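Local coordinates for protein ABC sugar (Ribose) transporter, periplasmic substrate-binding subunit (Rhodobacter sphaeroides, PDB 3L49) that probably binds a sugar in the periplasm, as the substrate-binding subunit of an ABC transporter, at residues Asp166-Thr180 with Trp199-Ala212. Sequence-based numbering, arbitrary orientation.
Sequences DVIPNTIQSAYSNVT and WDVPMIGATQALQA
Trp199 and Asp166 are joined by a hydrogen bond, NE1 to OD2 at 2.7 Å. The carboxylate oxygen lies at the indole edge, near the ring plane, and the N-H...O angle is 144°. Asp166 OD1 takes a hydrogen bond from Gly133 N, so the carboxylate is fixed at both oxygens. At the far end of the indole, CH2 meets Ile168 CD1 at 3.6 Å and CZ2 meets Thr171 CG2 at 3.7 Å. Pro202 CD lies above one face, toward its rim. With an alanine at Trp199, Asp166 OD2 would probably lose this donor and a gap would open beside Ile168 and Thr171.

Helix segments 171-180 and 200-212 cross at -45°, axes 7.0 Å apart at closest approach. Gly205 CA makes a CA-H...O contact with Ile172 O at 3.4 Å; a side chain there would clash with that oxygen. Tyr176 is a knob among Gly205, Gln208, Ala209 and Ala212. Its CG lies anti to the backbone N (chi1 -175°), which carries the ring over Ala209. CB faces Gly205 O. CG and CD2 meet Ala209 CB in a CH-pi contact over one face. CD1 and CE1 pass Ala209 N and Gln208 CB, CZ reaches Ala209 CA, and OH ends 3.6 Å from Ala212 CB.

These helices belong to one lobe of a periplasmic binding protein fold. Trp199 lies about 4 Å from an unidentified ligand, consistent with a sugar pocket.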
ATOM      1  N   ASP A 166      -2.132  12.705  -3.287  1.00 32.39           N
ATOM      2  CA  ASP A 166      -3.249  11.933  -2.751  1.00 32.09           C
ATOM      3  C   ASP A 166      -3.175  11.976  -1.226  1.00 31.61           C
ATOM      4  O   ASP A 166      -2.081  12.045  -0.665  1.00 43.01           O
ATOM      5  CB  ASP A 166      -3.324  10.493  -3.323  1.00 33.87           C
ATOM      6  CG  ASP A 166      -1.993   9.748  -3.290  1.00 37.58           C
ATOM      7  OD1 ASP A 166      -0.936  10.347  -3.576  1.00 39.55           O
ATOM      8  OD2 ASP A 166      -2.014   8.532  -3.006  1.00 40.55           O
ATOM      9  N   VAL A 167      -4.331  11.989  -0.560  1.00 32.84           N
ATOM     10  CA  VAL A 167      -4.381  12.249   0.888  1.00 30.70           C
ATOM     11  C   VAL A 167      -5.273  11.282   1.666  1.00 34.49           C
ATOM     12  O   VAL A 167      -6.064  10.552   1.085  1.00 33.23           O
ATOM     13  CB  VAL A 167      -4.860  13.701   1.198  1.00 37.27           C
ATOM     14  CG1 VAL A 167      -3.914  14.758   0.598  1.00 31.75           C
ATOM     15  CG2 VAL A 167      -6.298  13.916   0.724  1.00 29.75           C
ATOM     16  N   ILE A 168      -5.111  11.290   2.988  1.00 34.40           N
ATOM     17  CA  ILE A 168      -6.020  10.664   3.943  1.00 29.94           C
ATOM     18  C   ILE A 168      -6.322  11.707   5.041  1.00 38.29           C
ATOM     19  O   ILE A 168      -5.399  12.368   5.522  1.00 39.44           O
ATOM     20  CB  ILE A 168      -5.400   9.375   4.559  1.00 37.48           C
ATOM     21  CG1 ILE A 168      -5.331   8.252   3.522  1.00 35.14           C
ATOM     22  CG2 ILE A 168      -6.211   8.873   5.753  1.00 42.40           C
ATOM     23  CD1 ILE A 168      -4.546   7.036   3.979  1.00 39.56           C
ATOM     24  N   PRO A 169      -7.609  11.874   5.437  1.00 43.82           N
ATOM     25  CA  PRO A 169      -8.809  11.186   4.953  1.00 40.25           C
ATOM     26  C   PRO A 169      -9.443  11.925   3.777  1.00 39.45           C
ATOM     27  O   PRO A 169      -8.830  12.864   3.245  1.00 26.47           O
ATOM     28  CB  PRO A 169      -9.727  11.185   6.182  1.00 39.77           C
ATOM     29  CG  PRO A 169      -9.292  12.378   6.992  1.00 46.28           C
ATOM     30  CD  PRO A 169      -7.946  12.851   6.489  1.00 42.43           C
ATOM     31  N   ASN A 170     -10.648  11.498   3.384  1.00 36.94           N
ATOM     32  CA  ASN A 170     -11.357  12.057   2.226  1.00 41.87           C
ATOM     33  C   ASN A 170     -10.567  11.865   0.933  1.00 41.46           C
ATOM     34  O   ASN A 170     -10.431  12.785   0.119  1.00 42.27           O
ATOM     35  CB  ASN A 170     -11.734  13.536   2.444  1.00 48.51           C
ATOM     36  CG  ASN A 170     -12.540  13.755   3.714  1.00 47.08           C
ATOM     37  OD1 ASN A 170     -12.104  14.467   4.612  1.00 58.75           O
ATOM     38  ND2 ASN A 170     -13.717  13.139   3.795  1.00 45.10           N
ATOM     39  N   THR A 171     -10.056  10.645   0.771  1.00 40.35           N
ATOM     40  CA  THR A 171      -9.154  10.275  -0.319  1.00 30.37           C
ATOM     41  C   THR A 171      -9.832  10.357  -1.688  1.00 29.34           C
ATOM     42  O   THR A 171      -9.323  11.015  -2.600  1.00 33.33           O
ATOM     43  CB  THR A 171      -8.609   8.846  -0.104  1.00 33.44           C
ATOM     44  OG1 THR A 171      -8.078   8.720   1.225  1.00 27.34           O
ATOM     45  CG2 THR A 171      -7.529   8.519  -1.119  1.00 16.71           C
ATOM     46  N   ILE A 172     -10.992   9.703  -1.790  1.00 21.11           N
ATOM     47  CA  ILE A 172     -11.735   9.546  -3.031  1.00 18.21           C
ATOM     48  C   ILE A 172     -12.176  10.887  -3.615  1.00 22.05           C
ATOM     49  O   ILE A 172     -11.974  11.146  -4.805  1.00 22.86           O
ATOM     50  CB  ILE A 172     -12.956   8.595  -2.831  1.00 17.55           C
ATOM     51  CG1 ILE A 172     -12.484   7.170  -2.510  1.00 20.71           C
ATOM     52  CG2 ILE A 172     -13.892   8.613  -4.050  1.00 16.00           C
ATOM     53  CD1 ILE A 172     -13.619   6.131  -2.388  1.00 14.48           C
ATOM     54  N   GLN A 173     -12.754  11.737  -2.770  1.00 24.25           N
ATOM     55  CA  GLN A 173     -13.272  13.032  -3.205  1.00 22.59           C
ATOM     56  C   GLN A 173     -12.164  14.022  -3.516  1.00 17.04           C
ATOM     57  O   GLN A 173     -12.293  14.816  -4.447  1.00 24.33           O
ATOM     58  CB  GLN A 173     -14.266  13.613  -2.186  1.00 24.00           C
ATOM     59  CG  GLN A 173     -13.813  13.613  -0.750  1.00 27.97           C
ATOM     60  CD  GLN A 173     -14.966  13.557   0.234  1.00 49.21           C
ATOM     61  OE1 GLN A 173     -14.927  12.796   1.207  1.00 39.09           O
ATOM     62  NE2 GLN A 173     -16.005  14.366  -0.011  1.00 51.68           N
ATOM     63  N   SER A 174     -11.074  13.963  -2.754  1.00 26.22           N
ATOM     64  CA  SER A 174      -9.920  14.821  -3.018  1.00 29.99           C
ATOM     65  C   SER A 174      -9.282  14.463  -4.360  1.00 30.89           C
ATOM     66  O   SER A 174      -8.852  15.346  -5.102  1.00 25.00           O
ATOM     67  CB  SER A 174      -8.906  14.740  -1.881  1.00 33.11           C
ATOM     68  OG  SER A 174      -7.679  15.352  -2.237  1.00 43.76           O
ATOM     69  N   ALA A 175      -9.258  13.171  -4.684  1.00 31.70           N
ATOM     70  CA  ALA A 175      -8.754  12.719  -5.980  1.00 30.58           C
ATOM     71  C   ALA A 175      -9.693  13.113  -7.123  1.00 32.79           C
ATOM     72  O   ALA A 175      -9.240  13.616  -8.149  1.00 29.64           O
ATOM     73  CB  ALA A 175      -8.528  11.229  -5.965  1.00 26.58           C
ATOM     74  N   TYR A 176     -10.997  12.888  -6.927  1.00 30.73           N
ATOM     75  CA  TYR A 176     -12.046  13.301  -7.865  1.00 23.96           C
ATOM     76  C   TYR A 176     -11.908  14.799  -8.204  1.00 21.52           C
ATOM     77  O   TYR A 176     -11.948  15.178  -9.379  1.00 13.95           O
ATOM     78  CB  TYR A 176     -13.409  13.000  -7.233  1.00 19.96           C
ATOM     79  CG  TYR A 176     -14.662  13.245  -8.064  1.00 14.43           C
ATOM     80  CD1 TYR A 176     -15.551  12.202  -8.327  1.00 19.27           C
ATOM     81  CD2 TYR A 176     -15.005  14.525  -8.513  1.00 17.98           C
ATOM     82  CE1 TYR A 176     -16.724  12.425  -9.045  1.00 17.08           C
ATOM     83  CE2 TYR A 176     -16.159  14.753  -9.245  1.00 21.95           C
ATOM     84  CZ  TYR A 176     -17.017  13.705  -9.508  1.00 27.67           C
ATOM     85  OH  TYR A 176     -18.169  13.945 -10.227  1.00 25.58           O
ATOM     86  N   SER A 177     -11.738  15.625  -7.169  1.00 21.88           N
ATOM     87  CA  SER A 177     -11.610  17.083  -7.318  1.00 22.27           C
ATOM     88  C   SER A 177     -10.339  17.493  -8.036  1.00 27.18           C
ATOM     89  O   SER A 177     -10.360  18.415  -8.854  1.00 33.69           O
ATOM     90  CB  SER A 177     -11.665  17.781  -5.960  1.00 23.03           C
ATOM     91  OG  SER A 177     -12.834  17.405  -5.249  1.00 43.94           O
ATOM     92  N   ASN A 178      -9.240  16.809  -7.724  1.00 29.24           N
ATOM     93  CA  ASN A 178      -7.963  17.046  -8.397  1.00 22.97           C
ATOM     94  C   ASN A 178      -7.993  16.695  -9.884  1.00 27.46           C
ATOM     95  O   ASN A 178      -7.457  17.439 -10.716  1.00 18.81           O
ATOM     96  CB  ASN A 178      -6.847  16.280  -7.702  1.00 22.57           C
ATOM     97  CG  ASN A 178      -6.469  16.881  -6.372  1.00 25.27           C
ATOM     98  OD1 ASN A 178      -6.427  18.099  -6.214  1.00 46.33           O
ATOM     99  ND2 ASN A 178      -6.182  16.023  -5.400  1.00 37.32           N
ATOM    100  N   VAL A 179      -8.637  15.574 -10.207  1.00 21.51           N
ATOM    101  CA  VAL A 179      -8.739  15.112 -11.592  1.00 32.59           C
ATOM    102  C   VAL A 179      -9.601  16.077 -12.416  1.00 33.55           C
ATOM    103  O   VAL A 179      -9.245  16.425 -13.540  1.00 32.22           O
ATOM    104  CB  VAL A 179      -9.248  13.637 -11.666  1.00 28.51           C
ATOM    105  CG1 VAL A 179      -9.525  13.207 -13.097  1.00 20.24           C
ATOM    106  CG2 VAL A 179      -8.218  12.707 -11.069  1.00 21.22           C
ATOM    107  N   THR A 180     -10.708  16.524 -11.819  1.00 38.81           N
ATOM    108  CA  THR A 180     -11.597  17.526 -12.411  1.00 34.50           C
ATOM    109  C   THR A 180     -10.851  18.833 -12.740  1.00 35.06           C
ATOM    110  O   THR A 180     -11.025  19.387 -13.828  1.00 36.31           O
ATOM    111  CB  THR A 180     -12.812  17.813 -11.486  1.00 37.17           C
ATOM    112  OG1 THR A 180     -13.398  16.576 -11.051  1.00 25.60           O
ATOM    113  CG2 THR A 180     -13.865  18.644 -12.217  1.00 23.17           C
ATOM    114  N   TRP A 199      -1.578   3.342  -4.757  1.00 29.03           N
ATOM    115  CA  TRP A 199      -2.669   2.582  -4.153  1.00 28.71           C
ATOM    116  C   TRP A 199      -4.025   2.877  -4.796  1.00 27.02           C
ATOM    117  O   TRP A 199      -4.189   3.884  -5.484  1.00 27.36           O
ATOM    118  CB  TRP A 199      -2.692   2.728  -2.617  1.00 33.11           C
ATOM    119  CG  TRP A 199      -2.994   4.107  -2.085  1.00 32.14           C
ATOM    120  CD1 TRP A 199      -2.412   5.283  -2.452  1.00 35.92           C
ATOM    121  CD2 TRP A 199      -3.935   4.432  -1.059  1.00 25.23           C
ATOM    122  NE1 TRP A 199      -2.947   6.321  -1.740  1.00 27.22           N
ATOM    123  CE2 TRP A 199      -3.879   5.829  -0.869  1.00 25.29           C
ATOM    124  CE3 TRP A 199      -4.820   3.680  -0.282  1.00 27.04           C
ATOM    125  CZ2 TRP A 199      -4.682   6.490   0.060  1.00 25.95           C
ATOM    126  CZ3 TRP A 199      -5.615   4.339   0.648  1.00 35.50           C
ATOM    127  CH2 TRP A 199      -5.548   5.728   0.800  1.00 30.69           C
ATOM    128  N   ASP A 200      -4.965   1.963  -4.553  1.00 25.34           N
ATOM    129  CA  ASP A 200      -6.304   1.877  -5.170  1.00 34.29           C
ATOM    130  C   ASP A 200      -7.255   3.034  -4.952  1.00 33.23           C
ATOM    131  O   ASP A 200      -7.934   3.481  -5.883  1.00 24.81           O
ATOM    132  CB  ASP A 200      -7.035   0.676  -4.563  1.00 37.15           C
ATOM    133  CG  ASP A 200      -7.117  -0.477  -5.491  1.00 46.55           C
ATOM    134  OD1 ASP A 200      -6.955  -0.265  -6.705  1.00 61.05           O
ATOM    135  OD2 ASP A 200      -7.355  -1.593  -4.998  1.00 34.11           O
ATOM    136  N   VAL A 201      -7.343   3.445  -3.689  1.00 27.53           N
ATOM    137  CA  VAL A 201      -8.415   4.301  -3.189  1.00 28.84           C
ATOM    138  C   VAL A 201      -8.555   5.651  -3.931  1.00 26.20           C
ATOM    139  O   VAL A 201      -9.663   5.963  -4.371  1.00 23.09           O
ATOM    140  CB  VAL A 201      -8.398   4.377  -1.617  1.00 32.50           C
ATOM    141  CG1 VAL A 201      -9.460   5.302  -1.070  1.00 27.96           C
ATOM    142  CG2 VAL A 201      -8.586   2.977  -1.027  1.00 19.57           C
ATOM    143  N   PRO A 202      -7.446   6.409  -4.141  1.00 24.56           N
ATOM    144  CA  PRO A 202      -7.607   7.621  -4.968  1.00 20.86           C
ATOM    145  C   PRO A 202      -8.039   7.356  -6.414  1.00 27.58           C
ATOM    146  O   PRO A 202      -8.701   8.197  -7.026  1.00 32.11           O
ATOM    147  CB  PRO A 202      -6.208   8.265  -4.946  1.00 18.61           C
ATOM    148  CG  PRO A 202      -5.284   7.176  -4.549  1.00 28.56           C
ATOM    149  CD  PRO A 202      -6.056   6.261  -3.663  1.00 22.17           C
ATOM    150  N   MET A 203      -7.683   6.193  -6.953  1.00 26.87           N
ATOM    151  CA  MET A 203      -8.053   5.859  -8.325  1.00 21.75           C
ATOM    152  C   MET A 203      -9.543   5.575  -8.474  1.00 21.53           C
ATOM    153  O   MET A 203     -10.085   5.711  -9.568  1.00 22.00           O
ATOM    154  CB  MET A 203      -7.174   4.727  -8.884  1.00 21.89           C
ATOM    155  CG  MET A 203      -5.692   5.085  -9.051  1.00 16.19           C
ATOM    156  SD  MET A 203      -5.385   6.520 -10.107  1.00  9.51           S
ATOM    157  CE  MET A 203      -5.312   7.878  -8.948  1.00 32.20           C
ATOM    158  N   ILE A 204     -10.198   5.204  -7.370  1.00 23.06           N
ATOM    159  CA  ILE A 204     -11.659   5.063  -7.339  1.00 27.22           C
ATOM    160  C   ILE A 204     -12.311   6.417  -7.638  1.00 21.74           C
ATOM    161  O   ILE A 204     -13.216   6.505  -8.465  1.00 31.36           O
ATOM    162  CB  ILE A 204     -12.168   4.470  -5.999  1.00 22.24           C
ATOM    163  CG1 ILE A 204     -11.680   3.028  -5.831  1.00 15.10           C
ATOM    164  CG2 ILE A 204     -13.701   4.474  -5.941  1.00 18.55           C
ATOM    165  CD1 ILE A 204     -11.622   2.550  -4.376  1.00 23.70           C
ATOM    166  N   GLY A 205     -11.804   7.462  -6.991  1.00 21.17           N
ATOM    167  CA  GLY A 205     -12.225   8.833  -7.246  1.00 22.66           C
ATOM    168  C   GLY A 205     -11.881   9.344  -8.627  1.00 20.43           C
ATOM    169  O   GLY A 205     -12.716   9.965  -9.288  1.00 25.39           O
ATOM    170  N   ALA A 206     -10.656   9.072  -9.067  1.00 26.01           N
ATOM    171  CA  ALA A 206     -10.173   9.532 -10.378  1.00 25.89           C
ATOM    172  C   ALA A 206     -11.019   8.963 -11.512  1.00 15.64           C
ATOM    173  O   ALA A 206     -11.368   9.676 -12.450  1.00 22.97           O
ATOM    174  CB  ALA A 206      -8.699   9.173 -10.565  1.00 23.47           C
ATOM    175  N   THR A 207     -11.371   7.686 -11.387  1.00 26.87           N
ATOM    176  CA  THR A 207     -12.244   6.993 -12.333  1.00 19.29           C
ATOM    177  C   THR A 207     -13.636   7.617 -12.369  1.00 22.19           C
ATOM    178  O   THR A 207     -14.163   7.886 -13.457  1.00 26.71           O
ATOM    179  CB  THR A 207     -12.341   5.495 -11.981  1.00 23.34           C
ATOM    180  OG1 THR A 207     -11.023   4.976 -11.791  1.00 30.21           O
ATOM    181  CG2 THR A 207     -13.035   4.701 -13.078  1.00 24.69           C
ATOM    182  N   GLN A 208     -14.213   7.854 -11.183  1.00 23.02           N
ATOM    183  CA  GLN A 208     -15.524   8.498 -11.052  1.00 16.43           C
ATOM    184  C   GLN A 208     -15.575   9.864 -11.750  1.00 26.60           C
ATOM    185  O   GLN A 208     -16.547  10.161 -12.462  1.00 24.62           O
ATOM    186  CB  GLN A 208     -15.901   8.634  -9.584  1.00 22.28           C
ATOM    187  CG  GLN A 208     -16.428   7.346  -8.941  1.00 28.38           C
ATOM    188  CD  GLN A 208     -16.447   7.407  -7.418  1.00 31.66           C
ATOM    189  OE1 GLN A 208     -16.806   6.431  -6.748  1.00 22.01           O
ATOM    190  NE2 GLN A 208     -16.051   8.556  -6.861  1.00 13.87           N
ATOM    191  N   ALA A 209     -14.512  10.662 -11.567  1.00 14.82           N
ATOM    192  CA  ALA A 209     -14.364  11.976 -12.198  1.00 20.02           C
ATOM    193  C   ALA A 209     -14.301  11.927 -13.724  1.00 28.47           C
ATOM    194  O   ALA A 209     -14.952  12.729 -14.393  1.00 37.07           O
ATOM    195  CB  ALA A 209     -13.125  12.700 -11.648  1.00 18.24           C
ATOM    196  N   LEU A 210     -13.505  11.001 -14.263  1.00 32.20           N
ATOM    197  CA  LEU A 210     -13.368  10.818 -15.716  1.00 28.10           C
ATOM    198  C   LEU A 210     -14.681  10.391 -16.336  1.00 31.60           C
ATOM    199  O   LEU A 210     -15.042  10.845 -17.425  1.00 31.18           O
ATOM    200  CB  LEU A 210     -12.308   9.752 -16.037  1.00 30.09           C
ATOM    201  CG  LEU A 210     -10.832  10.040 -15.750  1.00 20.68           C
ATOM    202  CD1 LEU A 210     -10.007   8.781 -15.999  1.00 15.55           C
ATOM    203  CD2 LEU A 210     -10.307  11.213 -16.581  1.00 26.91           C
ATOM    204  N   GLN A 211     -15.372   9.499 -15.630  1.00 25.06           N
ATOM    205  CA  GLN A 211     -16.690   9.031 -16.007  1.00 27.26           C
ATOM    206  C   GLN A 211     -17.681  10.193 -16.076  1.00 27.55           C
ATOM    207  O   GLN A 211     -18.363  10.372 -17.085  1.00 25.27           O
ATOM    208  CB  GLN A 211     -17.151   7.979 -15.005  1.00 25.94           C
ATOM    209  CG  GLN A 211     -18.084   6.965 -15.570  1.00 38.99           C
ATOM    210  CD  GLN A 211     -17.652   5.546 -15.258  1.00 47.84           C
ATOM    211  OE1 GLN A 211     -17.863   4.641 -16.066  1.00 45.46           O
ATOM    212  NE2 GLN A 211     -17.043   5.342 -14.089  1.00 37.92           N
ATOM    213  N   ALA A 212     -17.717  11.005 -15.021  1.00 27.50           N
ATOM    214  CA  ALA A 212     -18.558  12.201 -14.983  1.00 32.40           C
ATOM    215  C   ALA A 212     -18.192  13.238 -16.065  1.00 35.56           C
ATOM    216  O   ALA A 212     -19.050  14.023 -16.495  1.00 25.58           O
ATOM    217  CB  ALA A 212     -18.521  12.837 -13.594  1.00 29.95           C
TER